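Local coordinates for protein phosphoinositol-specific phospholipase C (Pseudomonas sp., PDB 5FYR) that probably cleaves phosphatidylinositol lipids at the glycerol-phosphate bond, using a calcium ion bound in its active site, at residues R45-D50 and F112-I117. Sequence-based numbering, arbitrary orientation.
Sequences RTLELD and FPITLI. With CA (calcium ion), chain F; INS (1,2,3,4,5,6-hexahydroxy-cyclohexane), chain E.
L47 is gripped by its parallel neighbour through both backbone polar groups: its N donates to T115 O at 2.9 Å, and its O accepts I117 N at 3.0 Å. T115 N to R45 O and L49 N to I117 O continue the ladder at its two ends. The beta-branched T46, T115 and I117 suit such extended backbone, and I117 packs closely, its CB and CG1 each 3.4 Å from L47 O. T46 and T115 lie alongside each other, OG1 of T46 3.6 Å from CB of T115 and hydrogen-bonded to Q22 of strand 20-25. On the other face the leucines L47 and L116 supply apolar bulk, helix 94-107 covering L49 and I114. Just ahead of the strands the packing stays close: R45, bent at chi2 (-79°), brings CD to 3.6 Å from F112 O, its guanidinium continuing to L41 O and E3. A water donates to P113 O and hydrogen-bonds with T115 OG1. Were R45 shortened to an alanine, E3 would be likely to lose its salt-bridge mate and a gap to open beside F112. The D50 end is looser, for D50 makes no contact with 112-117, and calcium, a water and inositol take over. E48, CG anti to the backbone N (chi1 -177°), extends OE2 to calcium at 2.3 Å and accepts INS O3 on that oxygen, while D50 chelates the metal with both carboxylate oxygens. N27 and D119 complete the protein's ligands, an arrangement characteristic of calcium-dependent phospholipases C, with the active site at the C-terminal ends of parallel TIM-barrel strands.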
loop_
_atom_site.group_PDB
_atom_site.type_symbol
_atom_site.label_atom_id
_atom_site.label_comp_id
_atom_site.label_asym_id
_atom_site.label_seq_id
_atom_site.Cartn_x
_atom_site.Cartn_y
_atom_site.Cartn_z
ATOM N N ARG A 45 -6.655 7.411 -5.411
ATOM C CA ARG A 45 -5.193 7.337 -5.564
ATOM C C ARG A 45 -4.578 6.206 -4.743
ATOM O O ARG A 45 -3.360 6.135 -4.667
ATOM C CB ARG A 45 -4.530 8.682 -5.204
ATOM C CG ARG A 45 -4.862 9.811 -6.161
ATOM C CD ARG A 45 -4.072 9.785 -7.470
ATOM N NE ARG A 45 -4.568 10.743 -8.479
ATOM C CZ ARG A 45 -5.556 10.462 -9.313
ATOM N NH1 ARG A 45 -6.183 9.274 -9.288
ATOM N NH2 ARG A 45 -5.949 11.358 -10.188
ATOM N N THR A 46 -5.390 5.310 -4.173
ATOM C CA THR A 46 -4.892 4.155 -3.406
ATOM C C THR A 46 -5.616 2.930 -3.886
ATOM O O THR A 46 -6.860 2.863 -3.839
ATOM C CB THR A 46 -5.075 4.368 -1.893
ATOM O OG1 THR A 46 -4.311 5.517 -1.480
ATOM C CG2 THR A 46 -4.616 3.156 -1.121
ATOM N N LEU A 47 -4.837 1.951 -4.372
ATOM C CA LEU A 47 -5.318 0.749 -5.054
ATOM C C LEU A 47 -4.815 -0.503 -4.294
ATOM O O LEU A 47 -4.127 -0.390 -3.287
ATOM C CB LEU A 47 -4.854 0.735 -6.544
ATOM C CG LEU A 47 -5.491 1.817 -7.502
ATOM C CD1 LEU A 47 -5.018 3.217 -7.320
ATOM C CD2 LEU A 47 -5.156 1.409 -8.903
ATOM N N GLU A 48 -5.227 -1.661 -4.781
ATOM C CA GLU A 48 -4.872 -2.937 -4.209
ATOM C C GLU A 48 -4.725 -4.028 -5.278
ATOM O O GLU A 48 -5.529 -4.105 -6.183
ATOM C CB GLU A 48 -5.931 -3.341 -3.162
ATOM C CG GLU A 48 -5.616 -4.654 -2.432
ATOM C CD GLU A 48 -6.594 -4.985 -1.297
ATOM O OE1 GLU A 48 -7.654 -4.307 -1.173
ATOM O OE2 GLU A 48 -6.323 -5.976 -0.556
ATOM N N LEU A 49 -3.724 -4.892 -5.090
ATOM C CA LEU A 49 -3.474 -6.065 -5.902
ATOM C C LEU A 49 -3.228 -7.230 -4.970
ATOM O O LEU A 49 -2.353 -7.154 -4.102
ATOM C CB LEU A 49 -2.250 -5.842 -6.793
ATOM C CG LEU A 49 -2.449 -4.861 -7.905
ATOM C CD1 LEU A 49 -1.140 -4.351 -8.470
ATOM C CD2 LEU A 49 -3.348 -5.400 -9.028
ATOM N N ASP A 50 -3.928 -8.340 -5.202
ATOM C CA ASP A 50 -3.648 -9.601 -4.509
ATOM C C ASP A 50 -2.772 -10.460 -5.412
ATOM O O ASP A 50 -3.182 -10.771 -6.517
ATOM C CB ASP A 50 -4.969 -10.334 -4.199
ATOM C CG ASP A 50 -5.836 -9.596 -3.176
ATOM O OD1 ASP A 50 -5.456 -8.514 -2.699
ATOM O OD2 ASP A 50 -6.940 -10.017 -2.852
ATOM N N PHE A 112 -1.146 13.398 -7.673
ATOM C CA PHE A 112 -1.135 13.092 -6.257
ATOM C C PHE A 112 -0.483 11.713 -6.076
ATOM O O PHE A 112 -0.689 10.834 -6.901
ATOM C CB PHE A 112 -2.559 13.135 -5.716
ATOM C CG PHE A 112 -2.668 12.965 -4.239
ATOM C CD1 PHE A 112 -2.628 11.694 -3.694
ATOM C CD2 PHE A 112 -2.782 14.030 -3.388
ATOM C CE1 PHE A 112 -2.705 11.530 -2.312
ATOM C CE2 PHE A 112 -2.870 13.868 -2.020
ATOM C CZ PHE A 112 -2.839 12.603 -1.478
ATOM N N PRO A 113 0.333 11.525 -5.018
ATOM C CA PRO A 113 1.024 10.238 -4.934
ATOM C C PRO A 113 0.063 9.057 -4.917
ATOM O O PRO A 113 -0.972 9.091 -4.236
ATOM C CB PRO A 113 1.790 10.320 -3.612
ATOM C CG PRO A 113 1.082 11.423 -2.821
ATOM C CD PRO A 113 0.696 12.418 -3.895
ATOM N N ILE A 114 0.440 8.017 -5.651
ATOM C CA ILE A 114 -0.323 6.772 -5.725
ATOM C C ILE A 114 0.206 5.783 -4.712
ATOM O O ILE A 114 1.411 5.565 -4.631
ATOM C CB ILE A 114 -0.257 6.161 -7.127
ATOM C CG1 ILE A 114 -0.974 7.053 -8.154
ATOM C CG2 ILE A 114 -0.839 4.757 -7.162
ATOM C CD1 ILE A 114 -0.580 6.726 -9.591
ATOM N N THR A 115 -0.677 5.200 -3.922
ATOM C CA THR A 115 -0.305 4.143 -2.973
ATOM C C THR A 115 -0.892 2.822 -3.481
ATOM O O THR A 115 -2.096 2.754 -3.735
ATOM C CB THR A 115 -0.825 4.475 -1.544
ATOM O OG1 THR A 115 -0.222 5.705 -1.146
ATOM C CG2 THR A 115 -0.455 3.391 -0.609
ATOM N N LEU A 116 -0.044 1.790 -3.626
ATOM C CA LEU A 116 -0.488 0.449 -4.055
ATOM C C LEU A 116 -0.269 -0.539 -2.931
ATOM O O LEU A 116 0.869 -0.773 -2.482
ATOM C CB LEU A 116 0.247 -0.100 -5.297
ATOM C CG LEU A 116 0.298 0.818 -6.502
ATOM C CD1 LEU A 116 1.172 0.134 -7.545
ATOM C CD2 LEU A 116 -1.096 1.129 -7.032
ATOM N N ILE A 117 -1.375 -1.114 -2.501
ATOM C CA ILE A 117 -1.366 -2.148 -1.486
ATOM C C ILE A 117 -1.167 -3.474 -2.229
ATOM O O ILE A 117 -2.018 -3.895 -3.024
ATOM C CB ILE A 117 -2.698 -2.180 -0.719
ATOM C CG1 ILE A 117 -3.039 -0.760 -0.086
ATOM C CG2 ILE A 117 -2.736 -3.388 0.210
ATOM C CD1 ILE A 117 -2.019 -0.125 0.749
HETATM CA CA CA F . -6.846 -8.202 -0.901
HETATM C C1 INS E . -7.740 -8.860 3.382
HETATM C C2 INS E . -8.133 -7.626 2.566
HETATM C C3 INS E . -7.268 -6.439 2.765
HETATM C C4 INS E . -5.830 -6.725 2.948
HETATM C C5 INS E . -5.440 -7.935 3.689
HETATM C C6 INS E . -6.272 -9.125 3.486
HETATM O O1 INS E . -8.394 -9.949 2.736
HETATM O O2 INS E . -8.019 -8.039 1.191
HETATM O O3 INS E . -7.550 -5.400 1.829
HETATM O O4 INS E . -5.104 -5.558 3.231
HETATM O O5 INS E . -4.043 -8.180 3.829
HETATM O O6 INS E . -5.930 -10.244 4.226
HETATM O O HOH W 1 -2.001 7.710 -2.113
HETATM O O HOH W 2 -8.117 -10.221 -0.222
#